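Pectinesterase (PDB 4PMH) hydrolyses the methyl esters of pectin's galacturonan backbone, releasing methanol, and probably serves the rice weevil in digesting plant cell walls. Local coordinates at residues Y48-A53 with Y76-Y81; R66-I71 with T90-G95; I71-Y76 with S99-T104; L164-S169 with A193-H198. All blocks are in the same frame, centred on the assembly; numbering follows the deposited sequence.

Contact 1: residues Y48-A53 with Y76-Y81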
loop_
_atom_site.group_PDB
_atom_site.type_symbol
_atom_site.label_atom_id
_atom_site.label_comp_id
_atom_site.label_asym_id
_atom_site.label_seq_id
_atom_site.Cartn_x
_atom_site.Cartn_y
_atom_site.Cartn_z
ATOM N N TYR A 48 -10.991 -22.686 -13.644
ATOM C CA TYR A 48 -9.825 -21.922 -14.067
ATOM C C TYR A 48 -8.624 -22.470 -13.325
ATOM O O TYR A 48 -8.704 -22.706 -12.139
ATOM C CB TYR A 48 -10.086 -20.397 -13.827
ATOM C CG TYR A 48 -11.282 -19.961 -14.625
ATOM C CD1 TYR A 48 -11.139 -19.567 -15.950
ATOM C CD2 TYR A 48 -12.577 -20.068 -14.110
ATOM C CE1 TYR A 48 -12.239 -19.253 -16.717
ATOM C CE2 TYR A 48 -13.682 -19.759 -14.879
ATOM C CZ TYR A 48 -13.497 -19.339 -16.184
ATOM O OH TYR A 48 -14.529 -19.058 -17.019
ATOM N N ASN A 49 -7.528 -22.755 -14.033
ATOM C CA ASN A 49 -6.338 -23.342 -13.396
ATOM C C ASN A 49 -5.201 -22.343 -13.171
ATOM O O ASN A 49 -4.191 -22.709 -12.574
ATOM C CB ASN A 49 -5.807 -24.561 -14.187
ATOM C CG ASN A 49 -6.795 -25.722 -14.218
ATOM O OD1 ASN A 49 -7.884 -25.638 -13.651
ATOM N ND2 ASN A 49 -6.428 -26.792 -14.909
ATOM N N THR A 50 -5.335 -21.125 -13.703
ATOM C CA THR A 50 -4.549 -19.979 -13.255
ATOM C C THR A 50 -5.542 -18.897 -12.815
ATOM O O THR A 50 -6.689 -18.880 -13.267
ATOM C CB THR A 50 -3.654 -19.418 -14.365
ATOM O OG1 THR A 50 -4.467 -18.957 -15.445
ATOM C CG2 THR A 50 -2.681 -20.467 -14.877
ATOM N N ILE A 51 -5.090 -17.986 -11.959
ATOM C CA ILE A 51 -5.932 -16.876 -11.524
ATOM C C ILE A 51 -6.154 -15.916 -12.685
ATOM O O ILE A 51 -7.283 -15.446 -12.912
ATOM C CB ILE A 51 -5.349 -16.122 -10.305
ATOM C CG1 ILE A 51 -5.134 -17.076 -9.118
ATOM C CG2 ILE A 51 -6.291 -14.968 -9.902
ATOM C CD1 ILE A 51 -4.087 -16.613 -8.126
ATOM N N GLN A 52 -5.085 -15.650 -13.443
ATOM C CA GLN A 52 -5.162 -14.743 -14.595
ATOM C C GLN A 52 -6.295 -15.184 -15.520
ATOM O O GLN A 52 -7.032 -14.348 -16.014
ATOM C CB GLN A 52 -3.836 -14.679 -15.377
ATOM C CG GLN A 52 -3.763 -13.484 -16.338
ATOM C CD GLN A 52 -3.955 -12.157 -15.614
ATOM O OE1 GLN A 52 -3.255 -11.866 -14.646
ATOM N NE2 GLN A 52 -4.939 -11.371 -16.051
ATOM N N ALA A 53 -6.420 -16.493 -15.749
ATOM C CA ALA A 53 -7.468 -17.021 -16.628
ATOM C C ALA A 53 -8.873 -16.678 -16.146
ATOM O O ALA A 53 -9.749 -16.399 -16.953
ATOM C CB ALA A 53 -7.335 -18.525 -16.810
ATOM N N TYR A 76 -0.284 -20.254 -4.894
ATOM C CA TYR A 76 -0.220 -19.921 -6.319
ATOM C C TYR A 76 1.030 -19.087 -6.640
ATOM O O TYR A 76 1.153 -17.979 -6.148
ATOM C CB TYR A 76 -1.459 -19.121 -6.682
ATOM C CG TYR A 76 -2.747 -19.891 -6.489
ATOM C CD1 TYR A 76 -3.367 -19.970 -5.237
ATOM C CD2 TYR A 76 -3.356 -20.533 -7.560
ATOM C CE1 TYR A 76 -4.560 -20.674 -5.061
ATOM C CE2 TYR A 76 -4.539 -21.252 -7.395
ATOM C CZ TYR A 76 -5.142 -21.319 -6.139
ATOM O OH TYR A 76 -6.319 -22.035 -5.997
ATOM N N GLN A 77 1.953 -19.628 -7.429
ATOM C CA GLN A 77 3.164 -18.897 -7.791
ATOM C C GLN A 77 2.991 -18.236 -9.157
ATOM O O GLN A 77 3.406 -18.746 -10.196
ATOM C CB GLN A 77 4.387 -19.812 -7.708
ATOM C CG GLN A 77 4.562 -20.336 -6.288
ATOM C CD GLN A 77 5.669 -21.341 -6.183
ATOM O OE1 GLN A 77 6.846 -20.986 -6.163
ATOM N NE2 GLN A 77 5.302 -22.609 -6.133
ATOM N N GLU A 78 2.349 -17.077 -9.115
ATOM C CA GLU A 78 1.951 -16.360 -10.301
ATOM C C GLU A 78 1.671 -14.915 -9.978
ATOM O O GLU A 78 1.541 -14.560 -8.821
ATOM C CB GLU A 78 0.685 -16.987 -10.917
ATOM C CG GLU A 78 -0.288 -17.596 -9.932
ATOM C CD GLU A 78 -1.239 -18.612 -10.593
ATOM O OE1 GLU A 78 -2.219 -18.177 -11.208
ATOM O OE2 GLU A 78 -1.033 -19.838 -10.479
ATOM N N VAL A 79 1.619 -14.094 -11.014
ATOM C CA VAL A 79 1.069 -12.749 -10.903
ATOM C C VAL A 79 -0.427 -12.746 -11.183
ATOM O O VAL A 79 -0.971 -13.696 -11.771
ATOM C CB VAL A 79 1.737 -11.755 -11.864
ATOM C CG1 VAL A 79 3.190 -11.539 -11.478
ATOM C CG2 VAL A 79 1.601 -12.190 -13.316
ATOM N N VAL A 80 -1.077 -11.665 -10.769
ATOM C CA VAL A 80 -2.478 -11.378 -11.107
ATOM C C VAL A 80 -2.541 -9.931 -11.565
ATOM O O VAL A 80 -2.213 -9.020 -10.795
ATOM C CB VAL A 80 -3.399 -11.580 -9.892
ATOM C CG1 VAL A 80 -4.858 -11.346 -10.268
ATOM C CG2 VAL A 80 -3.202 -12.965 -9.303
ATOM N N TYR A 81 -2.906 -9.726 -12.830
ATOM C CA TYR A 81 -2.931 -8.411 -13.442
ATOM C C TYR A 81 -4.378 -8.094 -13.762
ATOM O O TYR A 81 -5.037 -8.848 -14.492
ATOM C CB TYR A 81 -2.123 -8.359 -14.741
ATOM C CG TYR A 81 -0.605 -8.389 -14.621
ATOM C CD1 TYR A 81 0.040 -8.360 -13.396
ATOM C CD2 TYR A 81 0.190 -8.417 -15.767
ATOM C CE1 TYR A 81 1.420 -8.392 -13.317
ATOM C CE2 TYR A 81 1.578 -8.423 -15.699
ATOM C CZ TYR A 81 2.183 -8.418 -14.471
ATOM O OH TYR A 81 3.561 -8.451 -14.388
HETATM O O HOH W 1 -1.854 -22.169 -11.680
HETATM O O HOH W 2 -2.423 -15.921 -12.573
#
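I51 lays its side chain across Y76 and V80 at about a right angle to each: its CD1 sits 3.9 Å from Y76 CG, and its CG2 lies 3.7 Å from V80 CG2. Polar bonds also hold the start of the helix. The carboxylate of E78 receives the I51 backbone N on OE1 at 3.0 Å, nearly straight at 171° and nearly along the C-O axis. Water joins in: one molecule links Q52 N, E78 OE1 and V79 O, and another bridges N49 O to E78 OE2. Negative charge beside the first N-H groups of a helix probably suits the helix dipole. Further on, Q52 turns its amide onto the backbone of Y81. CG stands anti to the backbone N (chi1 -165°) and the chain bends at chi2, which brings OE1 to 2.8 Å from Y81 N while NE2 gives a hydrogen to Y81 O at 3.0 Å, within the amide plane. The two bonds, both made at the edge of the amide, fix its rotation; NE2 also bonds N56. T50 is the N-cap, its OG1 accepting from A53 N at 3.2 Å. The arrangement is that of helix 51-61 packing over the N-terminal end of a right-handed parallel beta-helix.

Contact 2: residues R66-I71 with T90-G95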
loop_
_atom_site.group_PDB
_atom_site.type_symbol
_atom_site.label_atom_id
_atom_site.label_comp_id
_atom_site.label_asym_id
_atom_site.label_seq_id
_atom_site.Cartn_x
_atom_site.Cartn_y
_atom_site.Cartn_z
ATOM N N ARG A 66 -21.167 -6.728 -10.981
ATOM C CA ARG A 66 -19.981 -7.149 -10.246
ATOM C C ARG A 66 -19.838 -8.661 -10.380
ATOM O O ARG A 66 -20.797 -9.412 -10.182
ATOM C CB ARG A 66 -20.088 -6.726 -8.766
ATOM C CG ARG A 66 -18.950 -7.218 -7.865
ATOM C CD ARG A 66 -18.936 -6.540 -6.503
ATOM N NE ARG A 66 -18.577 -5.129 -6.587
ATOM C CZ ARG A 66 -17.340 -4.672 -6.794
ATOM N NH1 ARG A 66 -16.298 -5.513 -6.956
ATOM N NH2 ARG A 66 -17.133 -3.366 -6.887
ATOM N N LYS A 67 -18.644 -9.093 -10.765
ATOM C CA LYS A 67 -18.333 -10.508 -10.934
ATOM C C LYS A 67 -17.408 -10.978 -9.815
ATOM O O LYS A 67 -16.517 -10.235 -9.368
ATOM C CB LYS A 67 -17.664 -10.750 -12.292
ATOM C CG LYS A 67 -18.561 -10.506 -13.492
ATOM C CD LYS A 67 -19.611 -11.603 -13.587
ATOM C CE LYS A 67 -20.753 -11.202 -14.497
ATOM N NZ LYS A 67 -21.769 -12.276 -14.469
ATOM N N TYR A 68 -17.630 -12.220 -9.378
ATOM C CA TYR A 68 -16.972 -12.791 -8.218
ATOM C C TYR A 68 -16.057 -13.936 -8.635
ATOM O O TYR A 68 -16.508 -14.945 -9.190
ATOM C CB TYR A 68 -18.007 -13.279 -7.215
ATOM C CG TYR A 68 -18.764 -12.133 -6.582
ATOM C CD1 TYR A 68 -19.896 -11.589 -7.191
ATOM C CD2 TYR A 68 -18.336 -11.572 -5.384
ATOM C CE1 TYR A 68 -20.578 -10.524 -6.607
ATOM C CE2 TYR A 68 -19.010 -10.511 -4.797
ATOM C CZ TYR A 68 -20.132 -9.994 -5.412
ATOM O OH TYR A 68 -20.802 -8.937 -4.824
ATOM N N ILE A 69 -14.776 -13.731 -8.377
ATOM C CA ILE A 69 -13.765 -14.704 -8.686
ATOM C C ILE A 69 -13.304 -15.310 -7.378
ATOM O O ILE A 69 -12.662 -14.628 -6.572
ATOM C CB ILE A 69 -12.552 -14.074 -9.393
ATOM C CG1 ILE A 69 -12.972 -13.610 -10.781
ATOM C CG2 ILE A 69 -11.403 -15.080 -9.478
ATOM C CD1 ILE A 69 -12.105 -12.546 -11.394
ATOM N N LYS A 70 -13.624 -16.590 -7.179
ATOM C CA LYS A 70 -13.189 -17.323 -6.009
ATOM C C LYS A 70 -11.896 -18.071 -6.286
ATOM O O LYS A 70 -11.799 -18.797 -7.276
ATOM C CB LYS A 70 -14.256 -18.310 -5.597
ATOM C CG LYS A 70 -13.875 -19.092 -4.368
ATOM C CD LYS A 70 -15.073 -19.856 -3.820
ATOM C CE LYS A 70 -15.412 -21.050 -4.677
ATOM N NZ LYS A 70 -16.308 -21.984 -3.928
ATOM N N ILE A 71 -10.910 -17.899 -5.411
ATOM C CA ILE A 71 -9.659 -18.648 -5.524
ATOM C C ILE A 71 -9.608 -19.724 -4.451
ATOM O O ILE A 71 -9.438 -19.432 -3.258
ATOM C CB ILE A 71 -8.416 -17.735 -5.372
ATOM C CG1 ILE A 71 -8.509 -16.531 -6.332
ATOM C CG2 ILE A 71 -7.134 -18.550 -5.578
ATOM C CD1 ILE A 71 -7.329 -15.566 -6.301
ATOM N N THR A 90 -14.653 -8.698 -7.797
ATOM C CA THR A 90 -14.311 -9.103 -6.445
ATOM C C THR A 90 -13.505 -10.395 -6.562
ATOM O O THR A 90 -13.972 -11.366 -7.154
ATOM C CB THR A 90 -15.589 -9.344 -5.624
ATOM O OG1 THR A 90 -16.300 -8.110 -5.525
ATOM C CG2 THR A 90 -15.276 -9.861 -4.240
ATOM N N ILE A 91 -12.286 -10.387 -6.044
ATOM C CA ILE A 91 -11.420 -11.554 -6.062
ATOM C C ILE A 91 -11.204 -11.970 -4.623
ATOM O O ILE A 91 -10.609 -11.218 -3.847
ATOM C CB ILE A 91 -10.061 -11.237 -6.746
ATOM C CG1 ILE A 91 -10.280 -10.802 -8.202
ATOM C CG2 ILE A 91 -9.121 -12.451 -6.719
ATOM C CD1 ILE A 91 -10.299 -9.310 -8.395
ATOM N N TYR A 92 -11.683 -13.163 -4.260
ATOM C CA TYR A 92 -11.586 -13.623 -2.895
ATOM C C TYR A 92 -11.093 -15.035 -2.725
ATOM O O TYR A 92 -11.379 -15.894 -3.532
ATOM C CB TYR A 92 -12.918 -13.456 -2.180
ATOM C CG TYR A 92 -14.017 -14.395 -2.601
ATOM C CD1 TYR A 92 -14.857 -14.084 -3.649
ATOM C CD2 TYR A 92 -14.235 -15.557 -1.921
ATOM C CE1 TYR A 92 -15.894 -14.940 -4.017
ATOM C CE2 TYR A 92 -15.264 -16.410 -2.257
ATOM C CZ TYR A 92 -16.087 -16.093 -3.315
ATOM O OH TYR A 92 -17.096 -16.957 -3.673
ATOM N N GLY A 93 -10.373 -15.253 -1.637
ATOM C CA GLY A 93 -9.868 -16.569 -1.290
ATOM C C GLY A 93 -11.003 -17.434 -0.748
ATOM O O GLY A 93 -11.879 -16.953 -0.017
ATOM N N GLY A 94 -10.985 -18.705 -1.106
ATOM C CA GLY A 94 -12.036 -19.644 -0.692
ATOM C C GLY A 94 -11.824 -20.309 0.663
ATOM O O GLY A 94 -12.639 -21.136 1.063
ATOM N N GLY A 95 -10.739 -19.983 1.360
ATOM C CA GLY A 95 -10.415 -20.617 2.654
ATOM C C GLY A 95 -11.116 -19.985 3.841
ATOM O O GLY A 95 -11.818 -18.970 3.702
#
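R66 opens the pairing of two parallel strands, 67-71 and 89-93, neighbouring coils in one sheet of the right-handed parallel beta-helix of pectin methylesterases. Its chain, bent at chi3 (-69°), crosses T90 at about a right angle and brings NH1 to 3.0 Å from T90 OG1, in a bond bent to 139°; NH2 bonds A158 O, and T90 OG1 also meets Q160. K67 O then takes the N-H of T90, the first of five backbone bonds that alternate between the strands. Y68 lies alongside T90, pointing the same way, with CD2 3.5 Å from T90 CB, and its CB comes near the edge of the Y92 ring. I69 turns to the other face of the sheet, beside I91, its N and O bonded to T90 O and Y92 N. K70 returns to the face of Y68: its CB lies over the Y92 ring, 4.1 Å from the centroid, in a CH-pi contact, while CD passes 3.5 Å from Y92 OH. Y92 CG sits between its backbone N and carbonyl carbon (chi1 71°), a turn that places the ring against this lysine, and its hydroxyl bonds K39 O. I71 puts CD1 3.6 Å from I91 CG2 on the face that helix 51-61 covers. Its carbonyl closes the series: G94 N lies 2.7 Å from I71 O, approaching from above the carbonyl plane.

Contact 3: residues I71-Y76 with S99-T104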
loop_
_atom_site.group_PDB
_atom_site.type_symbol
_atom_site.label_atom_id
_atom_site.label_comp_id
_atom_site.label_asym_id
_atom_site.label_seq_id
_atom_site.Cartn_x
_atom_site.Cartn_y
_atom_site.Cartn_z
ATOM N N ILE A 71 -10.910 -17.899 -5.411
ATOM C CA ILE A 71 -9.659 -18.648 -5.524
ATOM C C ILE A 71 -9.608 -19.724 -4.451
ATOM O O ILE A 71 -9.438 -19.432 -3.258
ATOM C CB ILE A 71 -8.416 -17.735 -5.372
ATOM C CG1 ILE A 71 -8.509 -16.531 -6.332
ATOM C CG2 ILE A 71 -7.134 -18.550 -5.578
ATOM C CD1 ILE A 71 -7.329 -15.566 -6.301
ATOM N N ASN A 72 -9.715 -20.979 -4.866
ATOM C CA ASN A 72 -9.640 -22.067 -3.913
ATOM C C ASN A 72 -8.357 -21.986 -3.110
ATOM O O ASN A 72 -7.309 -21.583 -3.633
ATOM C CB ASN A 72 -9.726 -23.419 -4.614
ATOM C CG ASN A 72 -11.148 -23.814 -4.955
ATOM O OD1 ASN A 72 -12.105 -23.151 -4.566
ATOM N ND2 ASN A 72 -11.291 -24.917 -5.669
ATOM N N ALA A 73 -8.462 -22.394 -1.845
ATOM C CA ALA A 73 -7.346 -22.417 -0.928
ATOM C C ALA A 73 -6.148 -23.111 -1.559
ATOM O O ALA A 73 -6.300 -24.120 -2.243
ATOM C CB ALA A 73 -7.752 -23.138 0.350
ATOM N N GLY A 74 -4.956 -22.561 -1.368
ATOM C CA GLY A 74 -3.765 -23.115 -2.007
ATOM C C GLY A 74 -2.646 -22.096 -2.102
ATOM O O GLY A 74 -2.795 -20.957 -1.673
ATOM N N THR A 75 -1.514 -22.517 -2.645
ATOM C CA THR A 75 -0.405 -21.614 -2.899
ATOM C C THR A 75 -0.266 -21.493 -4.405
ATOM O O THR A 75 -0.153 -22.497 -5.103
ATOM C CB THR A 75 0.912 -22.123 -2.299
ATOM O OG1 THR A 75 0.785 -22.264 -0.871
ATOM C CG2 THR A 75 2.057 -21.164 -2.617
ATOM N N TYR A 76 -0.284 -20.254 -4.894
ATOM C CA TYR A 76 -0.220 -19.921 -6.319
ATOM C C TYR A 76 1.030 -19.087 -6.640
ATOM O O TYR A 76 1.153 -17.979 -6.148
ATOM C CB TYR A 76 -1.459 -19.121 -6.682
ATOM C CG TYR A 76 -2.747 -19.891 -6.489
ATOM C CD1 TYR A 76 -3.367 -19.970 -5.237
ATOM C CD2 TYR A 76 -3.356 -20.533 -7.560
ATOM C CE1 TYR A 76 -4.560 -20.674 -5.061
ATOM C CE2 TYR A 76 -4.539 -21.252 -7.395
ATOM C CZ TYR A 76 -5.142 -21.319 -6.139
ATOM O OH TYR A 76 -6.319 -22.035 -5.997
ATOM N N SER A 99 -4.991 -16.524 5.278
ATOM C CA SER A 99 -3.706 -17.232 5.130
ATOM C C SER A 99 -3.822 -18.524 4.308
ATOM O O SER A 99 -2.810 -19.045 3.823
ATOM C CB SER A 99 -3.098 -17.510 6.506
ATOM O OG SER A 99 -3.966 -18.325 7.269
ATOM N N ASP A 100 -5.052 -19.022 4.136
ATOM C CA ASP A 100 -5.308 -20.244 3.386
ATOM C C ASP A 100 -5.178 -20.094 1.848
ATOM O O ASP A 100 -5.187 -21.084 1.129
ATOM C CB ASP A 100 -6.715 -20.771 3.716
ATOM C CG ASP A 100 -6.850 -21.230 5.162
ATOM O OD1 ASP A 100 -5.816 -21.568 5.778
ATOM O OD2 ASP A 100 -7.988 -21.230 5.693
ATOM N N THR A 101 -5.110 -18.865 1.350
ATOM C CA THR A 101 -4.988 -18.608 -0.069
ATOM C C THR A 101 -3.834 -17.641 -0.270
ATOM O O THR A 101 -3.921 -16.492 0.122
ATOM C CB THR A 101 -6.291 -18.029 -0.623
ATOM O OG1 THR A 101 -7.386 -18.863 -0.222
ATOM C CG2 THR A 101 -6.225 -17.956 -2.141
ATOM N N LEU A 102 -2.742 -18.127 -0.846
ATOM C CA LEU A 102 -1.486 -17.376 -0.912
ATOM C C LEU A 102 -0.999 -17.250 -2.358
ATOM O O LEU A 102 -0.783 -18.258 -3.039
ATOM C CB LEU A 102 -0.426 -18.070 -0.070
ATOM C CG LEU A 102 0.998 -17.505 -0.171
ATOM C CD1 LEU A 102 1.005 -16.079 0.359
ATOM C CD2 LEU A 102 2.005 -18.367 0.576
ATOM N N ILE A 103 -0.851 -16.012 -2.823
ATOM C CA ILE A 103 -0.339 -15.714 -4.125
ATOM C C ILE A 103 1.047 -15.140 -3.889
ATOM O O ILE A 103 1.163 -14.074 -3.297
ATOM C CB ILE A 103 -1.219 -14.667 -4.823
ATOM C CG1 ILE A 103 -2.698 -15.098 -4.793
ATOM C CG2 ILE A 103 -0.746 -14.439 -6.251
ATOM C CD1 ILE A 103 -3.657 -14.017 -5.225
ATOM N N THR A 104 2.091 -15.842 -4.315
ATOM C CA THR A 104 3.426 -15.471 -3.895
ATOM C C THR A 104 4.490 -15.665 -4.970
ATOM O O THR A 104 4.439 -16.638 -5.721
ATOM C CB THR A 104 3.850 -16.262 -2.624
ATOM O OG1 THR A 104 5.179 -15.881 -2.258
ATOM C CG2 THR A 104 3.818 -17.794 -2.825
#
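T101 CG2 meets I71 CG2 at 3.6 Å, the two side chains slanting past each other on the face that also carries I103. This apolar group continues where I71 CD1 reaches I103 CD1, 4.1 Å away, the side chains there crossing at about a right angle. On the other face T75 sits beside L102, and its CG2 touches T104 CG2 at 3.8 Å. T104 holds that methyl between its backbone N and carbonyl carbon and OG1 anti to the N (chi1 179°), an orientation in which OG1 bonds E167 of the next strand.

Backbone hydrogen bonds make the parallel pairing of 74-76 with 101-104. G74 N binds D100 O, and G74 O in turn accepts L102 N at 2.9 Å; Y76 N then meets L102 O at 2.8 Å and Y76 O receives T104 N. CA-H...O contacts reinforce them, T75 CA approaching L102 O to 3.4 Å. G74 has backbone angles (158/179) at which a side chain would collide with the preceding carbonyl oxygen.

One side-chain bond spans the first segment: Y76 OH donates to N72 O at 2.6 Å, tying the hydroxyl end of the ring to the turn at 72-73. The edge of the same ring faces L102 O.

The turn carries the chain from strand 67-71 in one sheet of the beta-helix into strand 74-76, the outermost strand of the next. Strand 101-105 pairs on its other side with 165-168, and I51 of helix 51-61 packs on I71 and I103.

Contact 4: residues L164-S169 with A193-H198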
loop_
_atom_site.group_PDB
_atom_site.type_symbol
_atom_site.label_atom_id
_atom_site.label_comp_id
_atom_site.label_asym_id
_atom_site.label_seq_id
_atom_site.Cartn_x
_atom_site.Cartn_y
_atom_site.Cartn_z
ATOM N N LEU A 164 -7.466 -13.161 1.357
ATOM C CA LEU A 164 -6.378 -13.855 0.715
ATOM C C LEU A 164 -5.072 -13.163 1.064
ATOM O O LEU A 164 -5.063 -12.067 1.642
ATOM C CB LEU A 164 -6.611 -13.927 -0.809
ATOM C CG LEU A 164 -6.856 -12.622 -1.569
ATOM C CD1 LEU A 164 -5.555 -11.844 -1.753
ATOM C CD2 LEU A 164 -7.500 -12.888 -2.922
ATOM N N SER A 165 -3.981 -13.829 0.731
ATOM C CA SER A 165 -2.647 -13.354 1.056
ATOM C C SER A 165 -1.870 -13.094 -0.232
ATOM O O SER A 165 -1.837 -13.940 -1.138
ATOM C CB SER A 165 -1.916 -14.411 1.890
ATOM O OG SER A 165 -2.550 -14.672 3.140
ATOM N N ILE A 166 -1.203 -11.949 -0.296
ATOM C CA ILE A 166 -0.355 -11.621 -1.420
ATOM C C ILE A 166 1.036 -11.355 -0.891
ATOM O O ILE A 166 1.211 -10.560 0.029
ATOM C CB ILE A 166 -0.834 -10.356 -2.192
ATOM C CG1 ILE A 166 -2.312 -10.470 -2.606
ATOM C CG2 ILE A 166 0.019 -10.135 -3.421
ATOM C CD1 ILE A 166 -2.959 -9.159 -2.992
ATOM N N GLU A 167 2.026 -11.993 -1.498
ATOM C CA GLU A 167 3.380 -11.895 -1.014
ATOM C C GLU A 167 4.372 -11.716 -2.140
ATOM O O GLU A 167 4.315 -12.418 -3.143
ATOM C CB GLU A 167 3.751 -13.174 -0.242
ATOM C CG GLU A 167 5.226 -13.254 0.118
ATOM C CD GLU A 167 5.517 -14.440 0.995
ATOM O OE1 GLU A 167 5.120 -15.555 0.604
ATOM O OE2 GLU A 167 6.116 -14.239 2.074
ATOM N N ASN A 168 5.307 -10.795 -1.943
ATOM C CA ASN A 168 6.538 -10.792 -2.727
ATOM C C ASN A 168 7.693 -11.036 -1.743
ATOM O O ASN A 168 8.027 -10.190 -0.914
ATOM C CB ASN A 168 6.681 -9.492 -3.513
ATOM C CG ASN A 168 7.761 -9.566 -4.586
ATOM O OD1 ASN A 168 8.732 -10.330 -4.470
ATOM N ND2 ASN A 168 7.587 -8.779 -5.647
ATOM N N SER A 169 8.276 -12.220 -1.837
ATOM C CA SER A 169 9.124 -12.762 -0.783
ATOM C C SER A 169 10.585 -12.365 -0.957
ATOM O O SER A 169 11.435 -12.823 -0.213
ATOM C CB SER A 169 8.996 -14.284 -0.718
ATOM O OG SER A 169 9.412 -14.921 -1.923
ATOM N N ALA A 193 -7.312 -9.215 4.405
ATOM C CA ALA A 193 -6.222 -9.703 3.589
ATOM C C ALA A 193 -4.925 -9.606 4.343
ATOM O O ALA A 193 -4.849 -8.984 5.420
ATOM C CB ALA A 193 -6.148 -8.898 2.290
ATOM N N ARG A 194 -3.903 -10.241 3.778
ATOM C CA ARG A 194 -2.568 -10.246 4.340
ATOM C C ARG A 194 -1.611 -9.875 3.191
ATOM O O ARG A 194 -1.618 -10.526 2.148
ATOM C CB ARG A 194 -2.240 -11.651 4.905
ATOM C CG ARG A 194 -3.184 -12.170 6.003
ATOM C CD ARG A 194 -2.888 -13.605 6.464
ATOM N NE ARG A 194 -1.506 -13.785 6.924
ATOM C CZ ARG A 194 -0.547 -14.500 6.311
ATOM N NH1 ARG A 194 -0.763 -15.177 5.182
ATOM N NH2 ARG A 194 0.674 -14.545 6.849
ATOM N N LEU A 195 -0.825 -8.824 3.377
ATOM C CA LEU A 195 0.052 -8.295 2.353
ATOM C C LEU A 195 1.482 -8.369 2.903
ATOM O O LEU A 195 1.779 -7.745 3.919
ATOM C CB LEU A 195 -0.381 -6.853 1.986
ATOM C CG LEU A 195 -1.867 -6.669 1.622
ATOM C CD1 LEU A 195 -2.207 -5.196 1.493
ATOM C CD2 LEU A 195 -2.200 -7.413 0.334
ATOM N N LEU A 196 2.348 -9.172 2.262
ATOM C CA LEU A 196 3.609 -9.589 2.863
ATOM C C LEU A 196 4.812 -9.255 1.984
ATOM O O LEU A 196 4.847 -9.562 0.809
ATOM C CB LEU A 196 3.619 -11.101 3.130
ATOM C CG LEU A 196 2.357 -11.789 3.682
ATOM C CD1 LEU A 196 2.537 -13.302 3.700
ATOM C CD2 LEU A 196 1.975 -11.275 5.058
ATOM N N GLY A 197 5.805 -8.638 2.576
ATOM C CA GLY A 197 6.982 -8.295 1.837
ATOM C C GLY A 197 8.005 -7.745 2.778
ATOM O O GLY A 197 7.959 -8.000 3.983
ATOM N N HIS A 198 8.937 -6.993 2.217
ATOM C CA HIS A 198 9.950 -6.344 3.018
ATOM C C HIS A 198 10.017 -4.883 2.646
ATOM O O HIS A 198 9.410 -4.055 3.340
ATOM C CB HIS A 198 11.267 -7.079 2.889
ATOM C CG HIS A 198 11.300 -8.320 3.708
ATOM N ND1 HIS A 198 10.897 -9.541 3.219
ATOM C CD2 HIS A 198 11.608 -8.515 5.010
ATOM C CE1 HIS A 198 10.969 -10.441 4.181
ATOM N NE2 HIS A 198 11.402 -9.844 5.275
HETATM O O HOH W 3 9.203 -7.065 -0.437
HETATM O O HOH W 4 10.006 -9.886 0.761
#
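R194 runs its side chain past S165 from the neighbouring strand. Its CB lies 3.5 Å from S165 OG; CG keeps beside the same oxygen, and CD again comes to 3.5 Å from S165 OG. The chain bends at chi3 (56°), which brings the edge of the guanidinium to the serine: NE and CZ stay about as near to S165 OG as CG does, without bonding it, and NH1 donates to S165 OG at 2.8 Å. That bond is bent to 141°, with the oxygen tilted from the guanidinium plane; L196 CD2 lies over one face of the group, offset toward its rim. S165 OG is itself bonded to P98 O, so the serine links the arginine to P98, just before strand 101-105.

Beneath these side chains, strands 165-168 and 194-196 run side by side at 4°, successive coils of the right-handed parallel beta-helix. Their backbones exchange bonds alternately: L164 O accepts R194 N, R194 O accepts I166 N, I166 O accepts L196 N, and L196 O accepts N168 N at 3.1 Å.

On the face of R194, E167 crosses L196 obliquely, CB to CB 4.0 Å. The other face is apolar: I166 and L195 point the same way, with I166 CD1 3.8 Å from L195 CD2, and both touch L181. N168 ND2 bonds M107 O and V179 O. At the C-terminal end of the pair a water joins N168 O to H198 ND1, 2.6 Å from each, and H198 NE2 bonds D246. Q199, one residue beyond H198, probably stabilises the transition state.

All four contacts lie between residues 48 and 198; contacts 1 to 3 sit toward the N-terminal end of the beta-helix. These three interlock along the chain, their segments alternating, and they touch in space with centres about 10 to 12 Å apart; I71 belongs to contacts 2 and 3, Y76 to contacts 1 and 3. Contact 4 follows all of them in sequence. Its centre is about 11 Å from that of contact 3, and adjacent strands 101-105 and 165-168 put the two in one sheet. Contact 2 lies in another sheet, about 17 Å from contact 4 between centres, yet L164 packs on I91 and Y92. The series thus leads from the helix-covered end toward the coils near the predicted active site.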